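Local coordinates for protein peroxisomal catalase A (Saccharomyces cerevisiae, PDB 1A4E) that breaks down hydrogen peroxide to water and oxygen at a bound heme, probably shielding the cell from peroxide made by peroxisomal oxidases, at residues Gly64-Thr69 with Gly297-Asn302; Val217-Asp222 with Pro258-Tyr263; Thr188-Arg193 with Gly224-Thr229. All coordinates share one frame; numbering follows the deposited sequence.

Contact 1: Gly64-Thr69 with Gly297-Asn302; sequences GYFEVT and GKIVLN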
ATOM      1  N   GLY B  64      15.818  26.497  -7.724  1.00 23.33           N
ATOM      2  CA  GLY B  64      16.842  27.476  -8.020  1.00 19.66           C
ATOM      3  C   GLY B  64      17.943  26.860  -8.845  1.00 22.16           C
ATOM      4  O   GLY B  64      17.692  26.003  -9.689  1.00 24.76           O
ATOM      5  N   TYR B  65      19.179  27.300  -8.616  1.00 25.67           N
ATOM      6  CA  TYR B  65      20.325  26.752  -9.327  1.00 26.60           C
ATOM      7  C   TYR B  65      21.602  26.848  -8.506  1.00 27.68           C
ATOM      8  O   TYR B  65      21.714  27.628  -7.562  1.00 26.04           O
ATOM      9  CB  TYR B  65      20.548  27.483 -10.666  1.00 26.58           C
ATOM     10  CG  TYR B  65      20.840  28.978 -10.563  1.00 30.59           C
ATOM     11  CD1 TYR B  65      19.791  29.903 -10.557  1.00 30.73           C
ATOM     12  CD2 TYR B  65      22.166  29.425 -10.458  1.00 33.70           C
ATOM     13  CE1 TYR B  65      20.060  31.267 -10.442  1.00 33.32           C
ATOM     14  CE2 TYR B  65      22.440  30.788 -10.341  1.00 34.86           C
ATOM     15  CZ  TYR B  65      21.384  31.696 -10.334  1.00 35.29           C
ATOM     16  OH  TYR B  65      21.658  33.040 -10.215  1.00 37.98           O
ATOM     17  N   PHE B  66      22.553  26.001  -8.887  1.00 27.87           N
ATOM     18  CA  PHE B  66      23.899  26.027  -8.367  1.00 26.61           C
ATOM     19  C   PHE B  66      24.740  26.579  -9.514  1.00 28.94           C
ATOM     20  O   PHE B  66      24.571  26.178 -10.664  1.00 28.41           O
ATOM     21  CB  PHE B  66      24.378  24.623  -8.009  1.00 24.98           C
ATOM     22  CG  PHE B  66      25.862  24.557  -7.647  1.00 28.73           C
ATOM     23  CD1 PHE B  66      26.301  24.937  -6.372  1.00 28.36           C
ATOM     24  CD2 PHE B  66      26.794  24.134  -8.601  1.00 28.21           C
ATOM     25  CE1 PHE B  66      27.662  24.892  -6.058  1.00 31.98           C
ATOM     26  CE2 PHE B  66      28.153  24.092  -8.278  1.00 30.47           C
ATOM     27  CZ  PHE B  66      28.590  24.473  -7.010  1.00 30.25           C
ATOM     28  N   GLU B  67      25.653  27.507  -9.217  1.00 30.87           N
ATOM     29  CA  GLU B  67      26.561  28.053 -10.215  1.00 30.97           C
ATOM     30  C   GLU B  67      27.991  27.835  -9.742  1.00 30.68           C
ATOM     31  O   GLU B  67      28.305  28.142  -8.598  1.00 30.77           O
ATOM     32  CB  GLU B  67      26.316  29.542 -10.394  1.00 30.42           C
ATOM     33  CG  GLU B  67      27.058  30.099 -11.607  1.00 36.56           C
ATOM     34  CD  GLU B  67      26.888  31.594 -11.825  1.00 40.25           C
ATOM     35  OE1 GLU B  67      25.758  32.055 -11.978  1.00 45.12           O
ATOM     36  OE2 GLU B  67      27.891  32.301 -11.844  1.00 41.81           O
ATOM     37  N   VAL B  68      28.876  27.293 -10.583  1.00 32.11           N
ATOM     38  CA  VAL B  68      30.286  27.127 -10.236  1.00 33.49           C
ATOM     39  C   VAL B  68      30.952  28.496 -10.343  1.00 35.47           C
ATOM     40  O   VAL B  68      30.772  29.200 -11.337  1.00 37.86           O
ATOM     41  CB  VAL B  68      30.987  26.153 -11.208  1.00 34.45           C
ATOM     42  CG1 VAL B  68      32.447  25.982 -10.818  1.00 32.90           C
ATOM     43  CG2 VAL B  68      30.290  24.808 -11.175  1.00 30.13           C
ATOM     44  N   THR B  69      31.686  28.930  -9.319  1.00 35.21           N
ATOM     45  CA  THR B  69      32.386  30.208  -9.398  1.00 33.46           C
ATOM     46  C   THR B  69      33.894  30.032  -9.272  1.00 32.80           C
ATOM     47  O   THR B  69      34.660  30.932  -9.615  1.00 34.22           O
ATOM     48  CB  THR B  69      31.865  31.182  -8.303  1.00 30.48           C
ATOM     49  OG1 THR B  69      32.044  30.586  -7.026  1.00 30.46           O
ATOM     50  CG2 THR B  69      30.400  31.516  -8.532  1.00 31.80           C
ATOM     51  N   GLY B 297      31.158  27.457  -5.201  1.00 25.18           N
ATOM     52  CA  GLY B 297      30.150  28.130  -6.001  1.00 23.94           C
ATOM     53  C   GLY B 297      28.988  28.692  -5.210  1.00 24.56           C
ATOM     54  O   GLY B 297      29.134  28.988  -4.032  1.00 26.53           O
ATOM     55  N   LYS B 298      27.817  28.842  -5.841  1.00 26.76           N
ATOM     56  CA  LYS B 298      26.647  29.456  -5.210  1.00 28.41           C
ATOM     57  C   LYS B 298      25.375  28.649  -5.379  1.00 27.75           C
ATOM     58  O   LYS B 298      25.192  27.987  -6.398  1.00 27.20           O
ATOM     59  CB  LYS B 298      26.278  30.816  -5.794  1.00 31.58           C
ATOM     60  CG  LYS B 298      27.381  31.809  -6.056  1.00 39.96           C
ATOM     61  CD  LYS B 298      27.025  33.191  -5.510  1.00 50.21           C
ATOM     62  CE  LYS B 298      26.971  33.184  -3.980  1.00 50.04           C
ATOM     63  NZ  LYS B 298      27.245  34.506  -3.451  1.00 49.76           N
ATOM     64  N   ILE B 299      24.474  28.716  -4.398  1.00 24.23           N
ATOM     65  CA  ILE B 299      23.136  28.175  -4.552  1.00 25.38           C
ATOM     66  C   ILE B 299      22.212  29.385  -4.430  1.00 27.68           C
ATOM     67  O   ILE B 299      22.243  30.090  -3.424  1.00 29.34           O
ATOM     68  CB  ILE B 299      22.838  27.127  -3.447  1.00 26.81           C
ATOM     69  CG1 ILE B 299      23.677  25.874  -3.710  1.00 23.21           C
ATOM     70  CG2 ILE B 299      21.339  26.798  -3.411  1.00 25.25           C
ATOM     71  CD1 ILE B 299      23.559  24.786  -2.628  1.00 21.05           C
ATOM     72  N   VAL B 300      21.427  29.692  -5.471  1.00 26.93           N
ATOM     73  CA  VAL B 300      20.432  30.760  -5.430  1.00 25.88           C
ATOM     74  C   VAL B 300      19.062  30.089  -5.534  1.00 27.20           C
ATOM     75  O   VAL B 300      18.866  29.210  -6.372  1.00 28.83           O
ATOM     76  CB  VAL B 300      20.603  31.749  -6.619  1.00 25.27           C
ATOM     77  CG1 VAL B 300      19.608  32.899  -6.487  1.00 23.33           C
ATOM     78  CG2 VAL B 300      22.009  32.302  -6.644  1.00 22.72           C
ATOM     79  N   LEU B 301      18.108  30.433  -4.670  1.00 24.82           N
ATOM     80  CA  LEU B 301      16.758  29.904  -4.793  1.00 26.09           C
ATOM     81  C   LEU B 301      15.889  31.048  -5.297  1.00 26.62           C
ATOM     82  O   LEU B 301      15.677  32.056  -4.624  1.00 28.03           O
ATOM     83  CB  LEU B 301      16.266  29.396  -3.439  1.00 24.48           C
ATOM     84  CG  LEU B 301      17.022  28.234  -2.794  1.00 23.50           C
ATOM     85  CD1 LEU B 301      16.349  27.904  -1.486  1.00 19.95           C
ATOM     86  CD2 LEU B 301      17.024  27.006  -3.693  1.00 23.32           C
ATOM     87  N   ASN B 302      15.395  30.892  -6.526  1.00 26.92           N
ATOM     88  CA  ASN B 302      14.683  31.960  -7.202  1.00 27.76           C
ATOM     89  C   ASN B 302      13.318  31.609  -7.779  1.00 30.33           C
ATOM     90  O   ASN B 302      12.757  32.392  -8.553  1.00 30.82           O
ATOM     91  CB  ASN B 302      15.589  32.492  -8.313  1.00 26.28           C
ATOM     92  CG  ASN B 302      15.905  31.500  -9.427  1.00 28.61           C
ATOM     93  OD1 ASN B 302      15.575  30.312  -9.395  1.00 27.28           O
ATOM     94  ND2 ASN B 302      16.573  32.005 -10.459  1.00 31.04           N
TER
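Tyr-65 and Val-300 face each other as a hydrogen-bonded pair of two antiparallel strands. Each amide gives a bond to the other's carbonyl, with Tyr-65 N and Val-300 O 3.0 Å apart. The same pair of reciprocal hydrogen bonds joins Glu-67 and Lys-298, where Lys-298 N lies 2.9 Å from Glu-67 O. Their side chains share a sheet face with Tyr-65 and Val-300. On that face the tyrosine ring lies alongside the valine, whose CB sits over it 4.1 Å from the ring centroid in a CH-pi contact, displaced toward the rim. With chi1 at 61°, the tyrosine CG stands between its own N and carbonyl carbon, a crowded position that lays the ring along its neighbour. Asn-302 ND2 meets the ring in plane at its edge, 3.6 Å from Tyr-65 CE1.

Phe-66 and Ile-299 occupy the other face. Here the phenylalanine ring meets Ile-299 CG1 in plane at its edge, 3.9 Å from Phe-66 CD1, and Val-262 of strand 259-267 touches both. Where strand 59-68 ends, Gly-297 lies opposite Val-68; a CB on it would run into Glu-67 O. Thr-69 OG1 comes within 3.3 Å of Gly-297 CA and makes a weak hydrogen bond to Val-296 O.

Further out, Arg-87 makes a salt bridge with Glu-67 OE1 and a cation-pi contact with the Tyr-65 ring, tying two neighbours of one face to the next strand. Lys-298 NZ forms a salt bridge with Asp-222 OD2. Strand 59-68 is thus laid against strand 294-303 within the large antiparallel beta-barrel at the core of the catalase fold.

Contact 2: Val217-Asp222 with Pro258-Tyr263; sequences VHIKTD and PSWTVY
His-218 to Thr-221 pair antiparallel with Tyr-263 to Trp-260, the short strand axes 4.4 Å apart at closest and at 150°, with His-218/Tyr-263 and Lys-220/Thr-261 as the hydrogen-bonded pairs. One more backbone bond, Asp-222 N to Ser-259 O at 3.0 Å, carries the pairing past strand 212-221. There the Asp-222 carboxylate takes two hydroxyls. Thr-261 OG1 donates to the syn lone pair of Asp-222 OD1 at 2.7 Å, while Ser-259 OG meets Asp-222 OD2 on its anti side at 2.8 Å. With the salt bridge to Lys-298 at OD2 as well, the carboxylate has little freedom to turn, and its charge is probably balanced.

On the face that carries Thr-261, Lys-220 crosses Tyr-263 at about a right angle, its CG 3.7 Å from Tyr-263 CD1. On the other, buried face Ile-219 CG2 presses on Trp-260 CB at 3.5 Å. With its CG anti to the carbonyl carbon (chi1 -71°), the indole runs past Thr-221, whose CA is 3.4 Å from Trp-260 CD1. Trp-260 NE1 hydrogen-bonds to Met-195 O, which probably limits the ring's rotation, and Phe-113 meets it edge-to-face. Ile-219 and Val-262 touch Trp-126, so this face belongs to the interior of the catalase beta-barrel.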
ATOM      1  N   VAL B 217      31.529  19.714   3.484  1.00 27.83           N
ATOM      2  CA  VAL B 217      30.933  20.827   2.751  1.00 25.99           C
ATOM      3  C   VAL B 217      30.209  21.811   3.666  1.00 25.88           C
ATOM      4  O   VAL B 217      29.528  21.444   4.622  1.00 26.69           O
ATOM      5  CB  VAL B 217      29.975  20.246   1.673  1.00 25.20           C
ATOM      6  CG1 VAL B 217      29.530  21.352   0.732  1.00 21.58           C
ATOM      7  CG2 VAL B 217      30.680  19.181   0.833  1.00 22.26           C
ATOM      8  N   HIS B 218      30.404  23.097   3.367  1.00 25.05           N
ATOM      9  CA  HIS B 218      29.821  24.201   4.117  1.00 25.35           C
ATOM     10  C   HIS B 218      29.023  25.065   3.155  1.00 27.34           C
ATOM     11  O   HIS B 218      29.545  25.526   2.145  1.00 29.41           O
ATOM     12  CB  HIS B 218      30.910  25.071   4.766  1.00 24.80           C
ATOM     13  CG  HIS B 218      31.728  24.359   5.830  1.00 22.48           C
ATOM     14  ND1 HIS B 218      31.659  24.523   7.146  1.00 24.95           N
ATOM     15  CD2 HIS B 218      32.671  23.395   5.573  1.00 20.68           C
ATOM     16  CE1 HIS B 218      32.515  23.700   7.697  1.00 23.77           C
ATOM     17  NE2 HIS B 218      33.115  23.027   6.742  1.00 23.91           N
ATOM     18  N   ILE B 219      27.740  25.276   3.440  1.00 27.10           N
ATOM     19  CA  ILE B 219      26.873  26.092   2.607  1.00 27.73           C
ATOM     20  C   ILE B 219      26.512  27.284   3.489  1.00 29.18           C
ATOM     21  O   ILE B 219      25.631  27.235   4.344  1.00 30.72           O
ATOM     22  CB  ILE B 219      25.633  25.246   2.183  1.00 24.75           C
ATOM     23  CG1 ILE B 219      26.058  23.977   1.438  1.00 23.38           C
ATOM     24  CG2 ILE B 219      24.768  26.078   1.252  1.00 23.76           C
ATOM     25  CD1 ILE B 219      24.904  23.138   0.861  1.00 27.49           C
ATOM     26  N   LYS B 220      27.247  28.375   3.289  1.00 28.14           N
ATOM     27  CA  LYS B 220      27.131  29.567   4.112  1.00 28.62           C
ATOM     28  C   LYS B 220      26.142  30.598   3.603  1.00 27.34           C
ATOM     29  O   LYS B 220      26.248  31.047   2.465  1.00 27.53           O
ATOM     30  CB  LYS B 220      28.499  30.230   4.237  1.00 30.50           C
ATOM     31  CG  LYS B 220      29.628  29.363   4.776  1.00 33.15           C
ATOM     32  CD  LYS B 220      29.361  28.969   6.206  1.00 38.28           C
ATOM     33  CE  LYS B 220      30.648  28.934   7.006  1.00 44.26           C
ATOM     34  NZ  LYS B 220      31.313  30.228   6.976  1.00 44.89           N
ATOM     35  N   THR B 221      25.191  31.033   4.431  1.00 24.35           N
ATOM     36  CA  THR B 221      24.221  32.029   4.003  1.00 26.96           C
ATOM     37  C   THR B 221      24.790  33.415   3.729  1.00 28.65           C
ATOM     38  O   THR B 221      25.508  34.009   4.536  1.00 34.61           O
ATOM     39  CB  THR B 221      23.088  32.107   5.059  1.00 26.07           C
ATOM     40  OG1 THR B 221      22.259  33.170   4.619  1.00 29.21           O
ATOM     41  CG2 THR B 221      23.548  32.349   6.487  1.00 25.93           C
ATOM     42  N   ASP B 222      24.459  33.923   2.542  1.00 27.88           N
ATOM     43  CA  ASP B 222      24.852  35.267   2.157  1.00 27.00           C
ATOM     44  C   ASP B 222      23.979  36.328   2.803  1.00 26.56           C
ATOM     45  O   ASP B 222      24.306  37.510   2.747  1.00 27.29           O
ATOM     46  CB  ASP B 222      24.789  35.420   0.645  1.00 25.38           C
ATOM     47  CG  ASP B 222      25.693  34.464  -0.126  1.00 28.52           C
ATOM     48  OD1 ASP B 222      26.651  33.924   0.423  1.00 28.82           O
ATOM     49  OD2 ASP B 222      25.418  34.249  -1.299  1.00 29.18           O
ATOM     50  N   PRO B 258      17.190  34.296  -1.924  1.00 29.41           N
ATOM     51  CA  PRO B 258      18.232  33.904  -0.982  1.00 28.49           C
ATOM     52  C   PRO B 258      19.377  33.161  -1.646  1.00 27.86           C
ATOM     53  O   PRO B 258      19.162  32.335  -2.534  1.00 30.43           O
ATOM     54  CB  PRO B 258      17.491  33.085   0.046  1.00 27.72           C
ATOM     55  CG  PRO B 258      16.397  32.428  -0.756  1.00 26.67           C
ATOM     56  CD  PRO B 258      15.953  33.567  -1.663  1.00 27.58           C
ATOM     57  N   SER B 259      20.607  33.484  -1.266  1.00 24.52           N
ATOM     58  CA  SER B 259      21.737  32.746  -1.792  1.00 25.75           C
ATOM     59  C   SER B 259      22.680  32.306  -0.686  1.00 25.66           C
ATOM     60  O   SER B 259      22.680  32.811   0.435  1.00 23.37           O
ATOM     61  CB  SER B 259      22.483  33.596  -2.822  1.00 25.30           C
ATOM     62  OG  SER B 259      22.867  34.851  -2.287  1.00 33.27           O
ATOM     63  N   TRP B 260      23.441  31.274  -1.015  1.00 24.16           N
ATOM     64  CA  TRP B 260      24.399  30.671  -0.114  1.00 24.20           C
ATOM     65  C   TRP B 260      25.684  30.474  -0.901  1.00 25.79           C
ATOM     66  O   TRP B 260      25.649  30.240  -2.111  1.00 28.40           O
ATOM     67  CB  TRP B 260      23.900  29.308   0.371  1.00 22.90           C
ATOM     68  CG  TRP B 260      22.722  29.314   1.345  1.00 24.44           C
ATOM     69  CD1 TRP B 260      22.942  29.163   2.689  1.00 24.34           C
ATOM     70  CD2 TRP B 260      21.386  29.474   1.048  1.00 24.17           C
ATOM     71  NE1 TRP B 260      21.765  29.241   3.258  1.00 24.43           N
ATOM     72  CE2 TRP B 260      20.815  29.422   2.330  1.00 24.00           C
ATOM     73  CE3 TRP B 260      20.572  29.657  -0.073  1.00 20.24           C
ATOM     74  CZ2 TRP B 260      19.442  29.555   2.517  1.00 22.11           C
ATOM     75  CZ3 TRP B 260      19.195  29.784   0.112  1.00 22.18           C
ATOM     76  CH2 TRP B 260      18.638  29.737   1.393  1.00 20.28           C
ATOM     77  N   THR B 261      26.847  30.621  -0.260  1.00 26.29           N
ATOM     78  CA  THR B 261      28.119  30.339  -0.907  1.00 25.77           C
ATOM     79  C   THR B 261      28.565  28.970  -0.403  1.00 26.88           C
ATOM     80  O   THR B 261      28.533  28.689   0.791  1.00 29.79           O
ATOM     81  CB  THR B 261      29.151  31.413  -0.535  1.00 24.75           C
ATOM     82  OG1 THR B 261      28.615  32.657  -0.952  1.00 24.29           O
ATOM     83  CG2 THR B 261      30.479  31.222  -1.227  1.00 27.75           C
ATOM     84  N   VAL B 262      28.957  28.094  -1.328  1.00 23.91           N
ATOM     85  CA  VAL B 262      29.399  26.748  -1.019  1.00 24.05           C
ATOM     86  C   VAL B 262      30.920  26.692  -0.919  1.00 26.45           C
ATOM     87  O   VAL B 262      31.644  27.155  -1.798  1.00 28.30           O
ATOM     88  CB  VAL B 262      28.882  25.790  -2.124  1.00 22.57           C
ATOM     89  CG1 VAL B 262      29.260  24.354  -1.801  1.00 20.26           C
ATOM     90  CG2 VAL B 262      27.373  25.890  -2.228  1.00 23.14           C
ATOM     91  N   TYR B 263      31.419  26.104   0.164  1.00 26.83           N
ATOM     92  CA  TYR B 263      32.843  25.931   0.416  1.00 28.84           C
ATOM     93  C   TYR B 263      33.097  24.487   0.797  1.00 29.51           C
ATOM     94  O   TYR B 263      32.168  23.774   1.169  1.00 30.59           O
ATOM     95  CB  TYR B 263      33.367  26.744   1.596  1.00 27.22           C
ATOM     96  CG  TYR B 263      33.186  28.245   1.521  1.00 28.08           C
ATOM     97  CD1 TYR B 263      32.022  28.833   2.033  1.00 26.98           C
ATOM     98  CD2 TYR B 263      34.188  29.035   0.956  1.00 29.11           C
ATOM     99  CE1 TYR B 263      31.859  30.216   1.971  1.00 29.76           C
ATOM    100  CE2 TYR B 263      34.028  30.420   0.890  1.00 32.53           C
ATOM    101  CZ  TYR B 263      32.860  30.997   1.394  1.00 31.10           C
ATOM    102  OH  TYR B 263      32.692  32.360   1.306  1.00 32.12           O
TER

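Contact 3: Thr188-Arg193 with Gly224-Thr229; sequences TPANYR and GIKNLT
Two irregular segments, one leading toward strand 197-198 and the other running from strand 212-221 into helix 230-239, are joined here by a single backbone bridge of Pro-189 and Asn-227. Their touching parts run 127° apart, so they meet briefly and separate. Two backbone bonds flank the bridge. Leu-228 N points at Thr-188 O at 3.0 Å with a straight N-H...O angle of 168°. Ala-190 N reaches Lys-226 O, also at 3.0 Å, but comes from above the carbonyl plane.

A side-chain bond doubles the first of these. Thr-188 OG1 donates to Leu-228 O at 2.9 Å, standing well above the plane of that carbonyl, and has a weak second hydrogen bond with Asp-185 O. The amide and the carbonyl of Leu-228 are therefore both gripped by the same threonine, one through its backbone and one through its hydroxyl. A valine in place of Thr-188 would probably leave Leu-228 O without this donor, with only the Leu-228 N bond tying that residue to Thr-188.

Ala-190 touches two residues of the other segment. Its CB lies 3.7 Å from Lys-226 CE and 3.8 Å from Lys-226 CG; with that CG anti to the lysine's own N (chi1 -171°) and the chain extended beyond, the aliphatic length runs past the methyl. Leu-228 CG approaches Ala-190 CA, at 3.9 Å, roughly at right angles to the lysine contact.

Leu-228 also packs on Ile-236 and Thr-188 on Ala-233, both of helix 230-239, whose N-cap position is Thr-229. At the opposite end of segment 188-193, Arg-193 makes a salt bridge with Asp-247 of helix 243-253, and Asn-191 touches the same aspartate.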
ATOM      1  N   THR B 188      17.050  27.876  16.997  1.00 30.50           N
ATOM      2  CA  THR B 188      15.827  28.513  16.521  1.00 30.83           C
ATOM      3  C   THR B 188      16.169  29.631  15.515  1.00 28.72           C
ATOM      4  O   THR B 188      16.166  30.806  15.882  1.00 29.97           O
ATOM      5  CB  THR B 188      15.011  29.084  17.733  1.00 31.18           C
ATOM      6  OG1 THR B 188      15.891  29.920  18.469  1.00 35.46           O
ATOM      7  CG2 THR B 188      14.441  28.009  18.643  1.00 24.78           C
ATOM      8  N   PRO B 189      16.467  29.350  14.226  1.00 26.41           N
ATOM      9  CA  PRO B 189      16.764  30.347  13.196  1.00 26.34           C
ATOM     10  C   PRO B 189      15.612  31.314  12.978  1.00 27.24           C
ATOM     11  O   PRO B 189      14.457  30.978  13.232  1.00 29.03           O
ATOM     12  CB  PRO B 189      17.058  29.560  11.944  1.00 26.33           C
ATOM     13  CG  PRO B 189      17.373  28.184  12.447  1.00 26.18           C
ATOM     14  CD  PRO B 189      16.426  28.027  13.617  1.00 24.28           C
ATOM     15  N   ALA B 190      15.906  32.522  12.497  1.00 30.10           N
ATOM     16  CA  ALA B 190      14.878  33.527  12.231  1.00 31.49           C
ATOM     17  C   ALA B 190      14.005  33.164  11.033  1.00 32.04           C
ATOM     18  O   ALA B 190      12.850  33.579  10.916  1.00 32.92           O
ATOM     19  CB  ALA B 190      15.526  34.873  11.953  1.00 30.09           C
ATOM     20  N   ASN B 191      14.639  32.384  10.149  1.00 29.28           N
ATOM     21  CA  ASN B 191      14.047  31.837   8.948  1.00 29.20           C
ATOM     22  C   ASN B 191      15.056  30.937   8.237  1.00 31.61           C
ATOM     23  O   ASN B 191      16.206  30.808   8.676  1.00 35.29           O
ATOM     24  CB  ASN B 191      13.613  32.966   8.024  1.00 28.30           C
ATOM     25  CG  ASN B 191      14.682  33.987   7.682  1.00 28.09           C
ATOM     26  OD1 ASN B 191      15.663  33.705   7.006  1.00 29.12           O
ATOM     27  ND2 ASN B 191      14.516  35.212   8.152  1.00 28.93           N
ATOM     28  N   TYR B 192      14.647  30.297   7.131  1.00 28.78           N
ATOM     29  CA  TYR B 192      15.508  29.404   6.362  1.00 27.29           C
ATOM     30  C   TYR B 192      16.608  30.088   5.560  1.00 28.88           C
ATOM     31  O   TYR B 192      17.617  29.471   5.210  1.00 29.31           O
ATOM     32  CB  TYR B 192      14.651  28.569   5.411  1.00 27.31           C
ATOM     33  CG  TYR B 192      13.735  27.581   6.120  1.00 27.87           C
ATOM     34  CD1 TYR B 192      14.246  26.776   7.143  1.00 27.26           C
ATOM     35  CD2 TYR B 192      12.388  27.478   5.749  1.00 26.34           C
ATOM     36  CE1 TYR B 192      13.420  25.873   7.801  1.00 26.99           C
ATOM     37  CE2 TYR B 192      11.556  26.573   6.410  1.00 26.33           C
ATOM     38  CZ  TYR B 192      12.078  25.780   7.434  1.00 28.83           C
ATOM     39  OH  TYR B 192      11.267  24.887   8.109  1.00 30.73           O
ATOM     40  N   ARG B 193      16.414  31.378   5.279  1.00 26.49           N
ATOM     41  CA  ARG B 193      17.390  32.180   4.551  1.00 27.83           C
ATOM     42  C   ARG B 193      18.536  32.645   5.440  1.00 27.93           C
ATOM     43  O   ARG B 193      19.536  33.166   4.958  1.00 28.19           O
ATOM     44  CB  ARG B 193      16.692  33.391   3.964  1.00 25.86           C
ATOM     45  CG  ARG B 193      15.609  33.009   2.972  1.00 26.15           C
ATOM     46  CD  ARG B 193      14.500  34.039   2.920  1.00 27.13           C
ATOM     47  NE  ARG B 193      15.006  35.367   2.654  1.00 35.61           N
ATOM     48  CZ  ARG B 193      14.711  36.412   3.430  1.00 32.57           C
ATOM     49  NH1 ARG B 193      13.929  36.312   4.495  1.00 29.34           N
ATOM     50  NH2 ARG B 193      15.251  37.582   3.139  1.00 36.00           N
ATOM     51  N   GLY B 224      23.357  36.139   6.067  1.00 31.84           N
ATOM     52  CA  GLY B 224      23.878  36.225   7.421  1.00 29.40           C
ATOM     53  C   GLY B 224      23.040  35.433   8.416  1.00 31.88           C
ATOM     54  O   GLY B 224      21.836  35.246   8.226  1.00 31.76           O
ATOM     55  N   ILE B 225      23.703  34.951   9.479  1.00 29.03           N
ATOM     56  CA  ILE B 225      23.035  34.232  10.547  1.00 29.91           C
ATOM     57  C   ILE B 225      22.191  35.198  11.368  1.00 33.17           C
ATOM     58  O   ILE B 225      22.643  36.243  11.838  1.00 36.98           O
ATOM     59  CB  ILE B 225      24.095  33.528  11.435  1.00 29.29           C
ATOM     60  CG1 ILE B 225      24.783  32.423  10.646  1.00 26.60           C
ATOM     61  CG2 ILE B 225      23.436  32.943  12.687  1.00 29.38           C
ATOM     62  CD1 ILE B 225      23.868  31.254  10.237  1.00 25.14           C
ATOM     63  N   LYS B 226      20.922  34.826  11.506  1.00 34.63           N
ATOM     64  CA  LYS B 226      19.969  35.599  12.272  1.00 35.63           C
ATOM     65  C   LYS B 226      19.113  34.560  12.977  1.00 35.27           C
ATOM     66  O   LYS B 226      18.668  33.578  12.382  1.00 35.12           O
ATOM     67  CB  LYS B 226      19.143  36.471  11.329  1.00 39.63           C
ATOM     68  CG  LYS B 226      18.255  37.470  12.054  1.00 46.83           C
ATOM     69  CD  LYS B 226      17.321  38.133  11.053  1.00 55.95           C
ATOM     70  CE  LYS B 226      16.046  38.572  11.776  1.00 60.92           C
ATOM     71  NZ  LYS B 226      14.949  38.737  10.831  1.00 62.71           N
ATOM     72  N   ASN B 227      18.949  34.771  14.286  1.00 34.92           N
ATOM     73  CA  ASN B 227      18.238  33.861  15.169  1.00 32.82           C
ATOM     74  C   ASN B 227      17.172  34.558  16.002  1.00 34.24           C
ATOM     75  O   ASN B 227      17.099  35.782  16.131  1.00 34.65           O
ATOM     76  CB  ASN B 227      19.190  33.184  16.153  1.00 30.36           C
ATOM     77  CG  ASN B 227      20.319  32.398  15.523  1.00 33.97           C
ATOM     78  OD1 ASN B 227      20.115  31.569  14.639  1.00 32.54           O
ATOM     79  ND2 ASN B 227      21.540  32.632  15.986  1.00 34.11           N
ATOM     80  N   LEU B 228      16.327  33.698  16.565  1.00 32.16           N
ATOM     81  CA  LEU B 228      15.295  34.105  17.488  1.00 30.97           C
ATOM     82  C   LEU B 228      15.681  33.618  18.881  1.00 31.51           C
ATOM     83  O   LEU B 228      16.496  32.701  19.057  1.00 26.92           O
ATOM     84  CB  LEU B 228      13.949  33.484  17.117  1.00 29.50           C
ATOM     85  CG  LEU B 228      13.324  33.768  15.758  1.00 32.55           C
ATOM     86  CD1 LEU B 228      12.053  32.953  15.628  1.00 28.69           C
ATOM     87  CD2 LEU B 228      13.041  35.254  15.601  1.00 31.21           C
ATOM     88  N   THR B 229      15.111  34.293  19.888  1.00 31.19           N
ATOM     89  CA  THR B 229      15.227  33.814  21.259  1.00 33.54           C
ATOM     90  C   THR B 229      14.072  32.840  21.443  1.00 33.54           C
ATOM     91  O   THR B 229      13.097  32.891  20.685  1.00 34.14           O
ATOM     92  CB  THR B 229      15.125  34.975  22.284  1.00 33.23           C
ATOM     93  OG1 THR B 229      13.880  35.637  22.111  1.00 34.41           O
ATOM     94  CG2 THR B 229      16.275  35.954  22.119  1.00 31.03           C
TER

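In the fold
Contacts 1 and 2 lie on one antiparallel sheet, their centres 9 Å apart, because strands 294-303 and 259-267 are neighbours in it. The order across it is 59-68, 294-303, 259-267, 212-221, with Gly-297 O probably bonded to Val-262 N between the middle pair. Contact 3 is off the sheet, about 15 Å from contact 2 and 21 Å from contact 1, centre to centre. It meets contact 2 through a probable hydrogen bond between Thr-221 OG1 and Arg-193 O, 2.7 Å apart, while Tyr-192 O packs on Trp-260. Along the chain, contact 1 encloses both others, whose segments alternate. Sequence-distant parts thus close one barrel wall and tie its outlying loops to it.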